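Local coordinates for protein pumilio homolog 23 (Arabidopsis thaliana, PDB 5WZJ) that binds RNA sequence-specifically through pumilio repeats, recognising a sequence from 18S rRNA, and probably regulates translation and mRNA stability, at residues 24-29 / 41-46; 126-131 / 156-161; 338-343 / 367-372. All blocks are in the same frame, centred on the assembly; numbering follows the deposited sequence.

Interaction 1 (24-29 / 41-46)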
loop_
_atom_site.group_PDB
_atom_site.type_symbol
_atom_site.label_atom_id
_atom_site.label_comp_id
_atom_site.label_asym_id
_atom_site.label_seq_id
_atom_site.Cartn_x
_atom_site.Cartn_y
_atom_site.Cartn_z
ATOM N N SER A 24 3.983 -18.690 35.641
ATOM C CA SER A 24 3.682 -17.362 36.167
ATOM C C SER A 24 4.868 -16.797 36.938
ATOM O O SER A 24 5.141 -15.588 36.885
ATOM C CB SER A 24 2.446 -17.421 37.058
ATOM O OG SER A 24 2.221 -16.158 37.656
ATOM N N GLU A 25 5.591 -17.658 37.656
ATOM C CA GLU A 25 6.751 -17.185 38.402
ATOM C C GLU A 25 7.881 -16.789 37.465
ATOM O O GLU A 25 8.595 -15.813 37.719
ATOM C CB GLU A 25 7.192 -18.259 39.391
ATOM C CG GLU A 25 6.389 -18.233 40.684
ATOM C CD GLU A 25 6.683 -16.970 41.496
ATOM O OE1 GLU A 25 6.060 -15.913 41.245
ATOM O OE2 GLU A 25 7.574 -17.025 42.368
ATOM N N ILE A 26 8.043 -17.523 36.361
ATOM C CA ILE A 26 8.980 -17.102 35.324
ATOM C C ILE A 26 8.602 -15.719 34.803
ATOM O O ILE A 26 9.449 -14.824 34.682
ATOM C CB ILE A 26 9.018 -18.139 34.185
ATOM C CG1 ILE A 26 9.554 -19.479 34.694
ATOM C CG2 ILE A 26 9.869 -17.634 33.044
ATOM C CD1 ILE A 26 10.986 -19.417 35.118
ATOM N N ALA A 27 7.319 -15.521 34.496
ATOM C CA ALA A 27 6.880 -14.242 33.941
ATOM C C ALA A 27 7.150 -13.097 34.913
ATOM O O ALA A 27 7.696 -12.056 34.523
ATOM C CB ALA A 27 5.397 -14.311 33.584
ATOM N N ASN A 28 6.782 -13.274 36.190
ATOM C CA ASN A 28 7.053 -12.229 37.180
ATOM C C ASN A 28 8.549 -11.973 37.315
ATOM O O ASN A 28 8.978 -10.827 37.493
ATOM C CB ASN A 28 6.465 -12.587 38.548
ATOM C CG ASN A 28 6.761 -11.501 39.604
ATOM O OD1 ASN A 28 6.002 -10.531 39.748
ATOM N ND2 ASN A 28 7.884 -11.648 40.318
ATOM N N LEU A 29 9.359 -13.030 37.234
ATOM C CA LEU A 29 10.803 -12.852 37.294
ATOM C C LEU A 29 11.299 -11.930 36.186
ATOM O O LEU A 29 12.245 -11.164 36.399
ATOM C CB LEU A 29 11.502 -14.212 37.224
ATOM C CG LEU A 29 13.023 -14.251 37.384
ATOM C CD1 LEU A 29 13.469 -13.584 38.671
ATOM C CD2 LEU A 29 13.503 -15.684 37.344
ATOM N N SER A 41 18.059 -15.111 28.750
ATOM C CA SER A 41 17.908 -16.021 27.623
ATOM C C SER A 41 18.155 -17.466 28.037
ATOM O O SER A 41 17.538 -18.387 27.486
ATOM C CB SER A 41 18.843 -15.605 26.485
ATOM O OG SER A 41 20.023 -16.373 26.500
ATOM N N VAL A 42 19.029 -17.686 29.023
ATOM C CA VAL A 42 19.226 -19.036 29.538
ATOM C C VAL A 42 17.966 -19.530 30.252
ATOM O O VAL A 42 17.543 -20.677 30.067
ATOM C CB VAL A 42 20.461 -19.077 30.455
ATOM C CG1 VAL A 42 20.618 -20.452 31.087
ATOM C CG2 VAL A 42 21.716 -18.693 29.670
ATOM N N ILE A 43 17.350 -18.678 31.078
ATOM C CA ILE A 43 16.109 -19.055 31.759
ATOM C C ILE A 43 14.995 -19.331 30.743
ATOM O O ILE A 43 14.235 -20.295 30.881
ATOM C CB ILE A 43 15.697 -17.957 32.758
ATOM C CG1 ILE A 43 16.669 -17.903 33.943
ATOM C CG2 ILE A 43 14.252 -18.158 33.223
ATOM C CD1 ILE A 43 16.420 -16.723 34.874
ATOM N N CYS A 44 14.875 -18.487 29.720
ATOM C CA CYS A 44 13.889 -18.741 28.672
ATOM C C CYS A 44 14.064 -20.136 28.084
ATOM O O CYS A 44 13.088 -20.868 27.903
ATOM C CB CYS A 44 13.991 -17.673 27.581
ATOM S SG CYS A 44 13.336 -16.038 28.000
ATOM N N GLY A 45 15.309 -20.544 27.837
ATOM C CA GLY A 45 15.550 -21.865 27.272
ATOM C C GLY A 45 15.227 -22.991 28.236
ATOM O O GLY A 45 14.635 -24.003 27.845
ATOM N N ASN A 46 15.611 -22.841 29.506
ATOM C CA ASN A 46 15.239 -23.849 30.498
ATOM C C ASN A 46 13.726 -23.989 30.596
ATOM O O ASN A 46 13.200 -25.104 30.702
ATOM C CB ASN A 46 15.819 -23.490 31.863
ATOM C CG ASN A 46 17.334 -23.535 31.883
ATOM O OD1 ASN A 46 17.962 -24.100 30.983
ATOM N ND2 ASN A 46 17.929 -22.948 32.918
#
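Helices 17-31 and 37-49, consecutive helices joined by a short connection near the N-terminus of the chain, meet here through Ile26, Leu29 and Ile43. The backbones are nearest at Ile26 and Ile43, whose CA atoms lie 8.2 Å apart, a spacing bridged by branched aliphatic side chains alone. Ile43 does the work on its side of the interface, and each of its branches has its own partner. The CG2 methyl of Ile43 sits 4.0 Å from CD1 of Ile26, and these two side chains lie alongside each other, pointing opposite ways. The longer branch of Ile43 ends in CD1, which reaches CD2 of Leu29, also at 4.0 Å; here the side chains are nearly perpendicular. Ile43 can serve both because its CG1 lies beside the backbone N and the chain runs on extended to CD1 (chi2 173°), while CG2 is anti to the backbone N. Ile26 and Leu29 are three residues apart and so lie on the same face of their helix, with Ile43 set against both. The contact is small, the two segments burying 115 Å² between them, and both distances are ordinary van der Waals separations. Ile26 is buried and also touches Leu71 of helix 64-74, while Phe30 of helix 17-31 packs on Ile43. Consecutive helices joined by a short link and held by apolar side chains are the building unit of the alpha-helical PUF fold.

Interaction 2 (126-131 / 156-161)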
loop_
_atom_site.group_PDB
_atom_site.type_symbol
_atom_site.label_atom_id
_atom_site.label_comp_id
_atom_site.label_asym_id
_atom_site.label_seq_id
_atom_site.Cartn_x
_atom_site.Cartn_y
_atom_site.Cartn_z
ATOM N N GLU A 126 16.209 -26.441 8.875
ATOM C CA GLU A 126 15.680 -27.677 9.442
ATOM C C GLU A 126 14.416 -27.415 10.266
ATOM O O GLU A 126 13.465 -28.207 10.220
ATOM C CB GLU A 126 16.761 -28.350 10.293
ATOM C CG GLU A 126 16.317 -29.580 11.063
ATOM C CD GLU A 126 17.455 -30.175 11.920
ATOM O OE1 GLU A 126 18.217 -29.399 12.551
ATOM O OE2 GLU A 126 17.588 -31.419 11.955
ATOM N N ALA A 127 14.386 -26.319 11.039
ATOM C CA ALA A 127 13.176 -25.985 11.791
ATOM C C ALA A 127 12.014 -25.689 10.848
ATOM O O ALA A 127 10.891 -26.161 11.063
ATOM C CB ALA A 127 13.433 -24.793 12.716
ATOM N N LEU A 128 12.271 -24.924 9.783
ATOM C CA LEU A 128 11.230 -24.677 8.790
ATOM C C LEU A 128 10.764 -25.976 8.140
ATOM O O LEU A 128 9.564 -26.173 7.916
ATOM C CB LEU A 128 11.732 -23.698 7.735
ATOM C CG LEU A 128 12.043 -22.303 8.273
ATOM C CD1 LEU A 128 12.743 -21.490 7.217
ATOM C CD2 LEU A 128 10.758 -21.599 8.713
ATOM N N HIS A 129 11.691 -26.891 7.845
ATOM C CA HIS A 129 11.279 -28.139 7.211
ATOM C C HIS A 129 10.302 -28.914 8.088
ATOM O O HIS A 129 9.276 -29.411 7.604
ATOM C CB HIS A 129 12.489 -29.009 6.872
ATOM C CG HIS A 129 12.119 -30.292 6.190
ATOM N ND1 HIS A 129 11.700 -30.341 4.877
ATOM C CD2 HIS A 129 12.059 -31.564 6.652
ATOM C CE1 HIS A 129 11.431 -31.592 4.548
ATOM N NE2 HIS A 129 11.634 -32.353 5.610
ATOM N N SER A 130 10.591 -29.026 9.390
ATOM C CA SER A 130 9.698 -29.796 10.250
ATOM C C SER A 130 8.298 -29.181 10.271
ATOM O O SER A 130 7.294 -29.904 10.263
ATOM C CB SER A 130 10.283 -29.907 11.664
ATOM O OG SER A 130 10.414 -28.632 12.258
ATOM N N ILE A 131 8.216 -27.850 10.227
ATOM C CA ILE A 131 6.926 -27.163 10.237
ATOM C C ILE A 131 6.213 -27.335 8.897
ATOM O O ILE A 131 5.018 -27.645 8.846
ATOM C CB ILE A 131 7.122 -25.670 10.574
ATOM C CG1 ILE A 131 7.606 -25.487 12.001
ATOM C CG2 ILE A 131 5.825 -24.885 10.411
ATOM C CD1 ILE A 131 7.867 -24.019 12.322
ATOM N N LEU A 156 5.306 -18.142 5.184
ATOM C CA LEU A 156 5.692 -17.882 3.801
ATOM C C LEU A 156 6.721 -16.760 3.730
ATOM O O LEU A 156 7.726 -16.874 3.024
ATOM C CB LEU A 156 4.456 -17.524 2.963
ATOM C CG LEU A 156 3.486 -18.672 2.649
ATOM C CD1 LEU A 156 2.105 -18.118 2.301
ATOM C CD2 LEU A 156 4.017 -19.532 1.510
ATOM N N CYS A 157 6.474 -15.658 4.452
ATOM C CA CYS A 157 7.412 -14.535 4.443
ATOM C C CYS A 157 8.782 -14.961 4.953
ATOM O O CYS A 157 9.812 -14.594 4.374
ATOM C CB CYS A 157 6.868 -13.374 5.288
ATOM S SG CYS A 157 5.499 -12.461 4.545
ATOM N N LEU A 158 8.813 -15.743 6.032
ATOM C CA LEU A 158 10.085 -16.211 6.570
ATOM C C LEU A 158 10.839 -17.075 5.557
ATOM O O LEU A 158 12.061 -16.950 5.419
ATOM C CB LEU A 158 9.840 -16.986 7.864
ATOM C CG LEU A 158 11.078 -17.496 8.597
ATOM C CD1 LEU A 158 12.067 -16.365 8.772
ATOM C CD2 LEU A 158 10.696 -18.101 9.952
ATOM N N CYS A 159 10.132 -17.967 4.848
ATOM C CA CYS A 159 10.791 -18.802 3.841
ATOM C C CYS A 159 11.377 -17.963 2.711
ATOM O O CYS A 159 12.393 -18.339 2.116
ATOM C CB CYS A 159 9.811 -19.833 3.265
ATOM S SG CYS A 159 9.295 -21.135 4.418
ATOM N N LYS A 160 10.732 -16.849 2.378
ATOM C CA LYS A 160 11.284 -15.925 1.400
ATOM C C LYS A 160 12.490 -15.193 1.968
ATOM O O LYS A 160 13.297 -14.652 1.208
ATOM C CB LYS A 160 10.193 -14.939 0.974
ATOM C CG LYS A 160 10.601 -13.849 -0.013
ATOM C CD LYS A 160 11.081 -14.415 -1.340
ATOM C CE LYS A 160 11.374 -13.273 -2.327
ATOM N NZ LYS A 160 11.691 -13.795 -3.685
ATOM N N GLY A 161 12.632 -15.184 3.286
ATOM C CA GLY A 161 13.693 -14.464 3.942
ATOM C C GLY A 161 13.341 -13.067 4.386
ATOM O O GLY A 161 14.252 -12.276 4.651
#
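Leu128 of helix 121-137 meets Leu158 and Cys159 near the end of helix 146-160, a buried helix-to-helix contact within the NOP9-like PUF repeat fold; the second helix belongs to Pumilio repeat 3. Along 156-161, Leu156 and Cys157 face other neighbours, Leu156 packing on Leu205 and Leu208 of helix 202-213. Leu158 is the first to touch helix 121-137. Its CG stands anti to the backbone N (chi1 -177°), which brings CD2 to 3.7 Å from CD2 of Leu128, and CG of Leu158 is 4.1 Å from CD2 of Leu128. The two leucines meet at a slant, CD2 to CD2, with CG of Leu158 behind. Cys159 follows, where the backbones are nearest, Cys159 CA lying 7.7 Å from Leu128 CA; its SG lies 4.5 Å from Leu128 CD1, a looser apolar contact. The two methyls of Leu128 are thus divided between successive residues of the other helix. Beyond Lys160, Gly161 is the first residue to leave helical angles, in a Schellman motif, its phi of 93° being one that a side chain would make strained against the preceding carbonyl O. On the first helix, Ala127 O accepts from both Ile131 N and the hydroxyl of Ser130, which approach from one face of its carbonyl plane. The Ser130 OG to Ala127 O bond measures 2.8 Å, the hydroxyl standing 26° off that plane.

Interaction 3 (338-343 / 367-372)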
loop_
_atom_site.group_PDB
_atom_site.type_symbol
_atom_site.label_atom_id
_atom_site.label_comp_id
_atom_site.label_asym_id
_atom_site.label_seq_id
_atom_site.Cartn_x
_atom_site.Cartn_y
_atom_site.Cartn_z
ATOM N N GLU A 338 -2.116 -1.199 -27.852
ATOM C CA GLU A 338 -3.360 -1.811 -28.302
ATOM C C GLU A 338 -4.303 -2.027 -27.126
ATOM O O GLU A 338 -5.508 -1.760 -27.224
ATOM C CB GLU A 338 -3.091 -3.130 -29.027
ATOM C CG GLU A 338 -4.367 -3.776 -29.567
ATOM C CD GLU A 338 -4.182 -5.221 -30.040
ATOM O OE1 GLU A 338 -3.028 -5.666 -30.237
ATOM O OE2 GLU A 338 -5.205 -5.917 -30.214
ATOM N N GLN A 339 -3.765 -2.487 -25.997
ATOM C CA GLN A 339 -4.578 -2.624 -24.794
ATOM C C GLN A 339 -5.086 -1.269 -24.319
ATOM O O GLN A 339 -6.251 -1.138 -23.926
ATOM C CB GLN A 339 -3.766 -3.320 -23.695
ATOM C CG GLN A 339 -3.517 -4.801 -23.989
ATOM C CD GLN A 339 -2.469 -5.412 -23.089
ATOM O OE1 GLN A 339 -1.719 -4.706 -22.403
ATOM N NE2 GLN A 339 -2.408 -6.738 -23.084
ATOM N N MET A 340 -4.232 -0.246 -24.357
ATOM C CA MET A 340 -4.685 1.087 -23.976
ATOM C C MET A 340 -5.887 1.520 -24.807
ATOM O O MET A 340 -6.844 2.092 -24.274
ATOM C CB MET A 340 -3.548 2.092 -24.123
ATOM C CG MET A 340 -3.935 3.477 -23.662
ATOM S SD MET A 340 -4.084 3.535 -21.863
ATOM C CE MET A 340 -5.154 4.967 -21.681
ATOM N N GLY A 341 -5.864 1.240 -26.113
ATOM C CA GLY A 341 -6.993 1.593 -26.959
ATOM C C GLY A 341 -8.255 0.835 -26.599
ATOM O O GLY A 341 -9.351 1.401 -26.588
ATOM N N ILE A 342 -8.125 -0.454 -26.291
ATOM C CA ILE A 342 -9.301 -1.223 -25.890
ATOM C C ILE A 342 -9.858 -0.688 -24.578
ATOM O O ILE A 342 -11.074 -0.521 -24.423
ATOM C CB ILE A 342 -8.959 -2.722 -25.807
ATOM C CG1 ILE A 342 -8.788 -3.290 -27.215
ATOM C CG2 ILE A 342 -10.033 -3.475 -25.054
ATOM C CD1 ILE A 342 -7.998 -4.576 -27.268
ATOM N N MET A 343 -8.982 -0.375 -23.625
ATOM C CA MET A 343 -9.468 0.142 -22.353
ATOM C C MET A 343 -10.128 1.505 -22.532
ATOM O O MET A 343 -11.147 1.794 -21.896
ATOM C CB MET A 343 -8.324 0.214 -21.342
ATOM C CG MET A 343 -7.752 -1.165 -20.972
ATOM S SD MET A 343 -6.530 -1.044 -19.662
ATOM C CE MET A 343 -5.319 0.051 -20.409
ATOM N N ILE A 367 -6.012 7.178 -16.518
ATOM C CA ILE A 367 -5.254 8.387 -16.821
ATOM C C ILE A 367 -3.770 8.176 -16.538
ATOM O O ILE A 367 -2.910 8.561 -17.340
ATOM C CB ILE A 367 -5.823 9.576 -16.028
ATOM C CG1 ILE A 367 -7.252 9.882 -16.504
ATOM C CG2 ILE A 367 -4.919 10.789 -16.179
ATOM C CD1 ILE A 367 -7.962 10.913 -15.670
ATOM N N ALA A 368 -3.446 7.540 -15.411
ATOM C CA ALA A 368 -2.043 7.365 -15.045
ATOM C C ALA A 368 -1.315 6.456 -16.026
ATOM O O ALA A 368 -0.146 6.695 -16.354
ATOM C CB ALA A 368 -1.936 6.806 -13.625
ATOM N N VAL A 369 -1.980 5.400 -16.501
ATOM C CA VAL A 369 -1.300 4.472 -17.394
ATOM C C VAL A 369 -1.184 5.030 -18.809
ATOM O O VAL A 369 -0.279 4.624 -19.545
ATOM C CB VAL A 369 -1.995 3.099 -17.397
ATOM C CG1 VAL A 369 -3.195 3.098 -18.336
ATOM C CG2 VAL A 369 -1.003 2.011 -17.780
ATOM N N SER A 370 -2.073 5.944 -19.225
ATOM C CA SER A 370 -1.853 6.628 -20.498
ATOM C C SER A 370 -0.512 7.346 -20.484
ATOM O O SER A 370 0.247 7.304 -21.464
ATOM C CB SER A 370 -2.985 7.620 -20.782
ATOM O OG SER A 370 -2.694 8.894 -20.247
ATOM N N GLN A 371 -0.189 7.967 -19.354
ATOM C CA GLN A 371 1.080 8.660 -19.192
ATOM C C GLN A 371 2.254 7.698 -19.309
ATOM O O GLN A 371 3.257 8.007 -19.962
ATOM C CB GLN A 371 1.071 9.355 -17.840
ATOM C CG GLN A 371 2.108 10.389 -17.617
ATOM C CD GLN A 371 1.880 11.057 -16.287
ATOM O OE1 GLN A 371 2.614 10.820 -15.328
ATOM N NE2 GLN A 371 0.830 11.868 -16.206
ATOM N N ARG A 372 2.140 6.515 -18.699
ATOM C CA ARG A 372 3.248 5.567 -18.727
ATOM C C ARG A 372 3.380 4.902 -20.088
ATOM O O ARG A 372 4.493 4.703 -20.586
ATOM C CB ARG A 372 3.071 4.507 -17.635
ATOM C CG ARG A 372 3.982 3.303 -17.817
ATOM C CD ARG A 372 3.943 2.341 -16.630
ATOM N NE ARG A 372 2.765 1.477 -16.609
ATOM C CZ ARG A 372 2.604 0.402 -17.375
ATOM N NH1 ARG A 372 3.542 0.066 -18.247
ATOM N NH2 ARG A 372 1.501 -0.345 -17.269
#
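The axes of the short segments 338-343 and 367-372 run nearly antiparallel, at 155°, and approach to 10.9 Å, with the backbones closest where the CA atoms of Met340 and Ser370 are 7.1 Å apart. Met340 spans this gap. Its CG is anti to the backbone N (chi1 -177°) and the chain bends at chi2 (72°), which lays the thioether against the other helix. SD of Met340 lies 3.7 Å from CG1 of Val369, the two side chains passing flank to flank with opposite headings, and the terminal CE of Met340 reaches CB of Ser370 at 3.5 Å, a close methyl contact. Met343, one turn along, adds a looser touch, its CE being 4.3 Å from Val369 CG1. Ser370 thus offers carbon to the interface while its hydroxyl turns back along its own helix: Ser370 OG donates to Ile367 O at 2.9 Å, which satisfies this polar atom inside a buried contact. Exchanging Met340 for an alanine would probably leave Val369 CG1 and the CB of Ser370 without their main partner across the interface and open a gap between the helices. Around the contact, helix 377-388 covers one flank through Cys380, which touches both Met340 and Ser370. Helix 299-310 meets the first helix through Phe306 on Met343, while Arg372 NH2 bonds to the carbonyls of Ser332 and Ala334, tying helix 360-373 to the end of helix 323-332 and the link into helix 337-347.

How the interactions relate
All three contacts pair helices through apolar side chains, yet they differ in burial and place. Interactions 2 and 3 are buried throughout, whereas interaction 1 is only partly buried, near the N-terminus, its centre about 39 Å from the chain centre. Interactions 1 and 2 lie on the same side of that centre, their own centres about 26 Å apart; interaction 3 is on the opposite side from interaction 1, their centres about 60 Å apart. They share no helix. The side chains differ too: branched aliphatics alone in interaction 1, leucines with a cysteine sulfur in interaction 2, and a methionine sulfur and methyls against a valine and a serine CB in interaction 3. Serine hydroxyls bond to their own helix in both buried contacts, but only in interaction 3 does that serine touch the other segment.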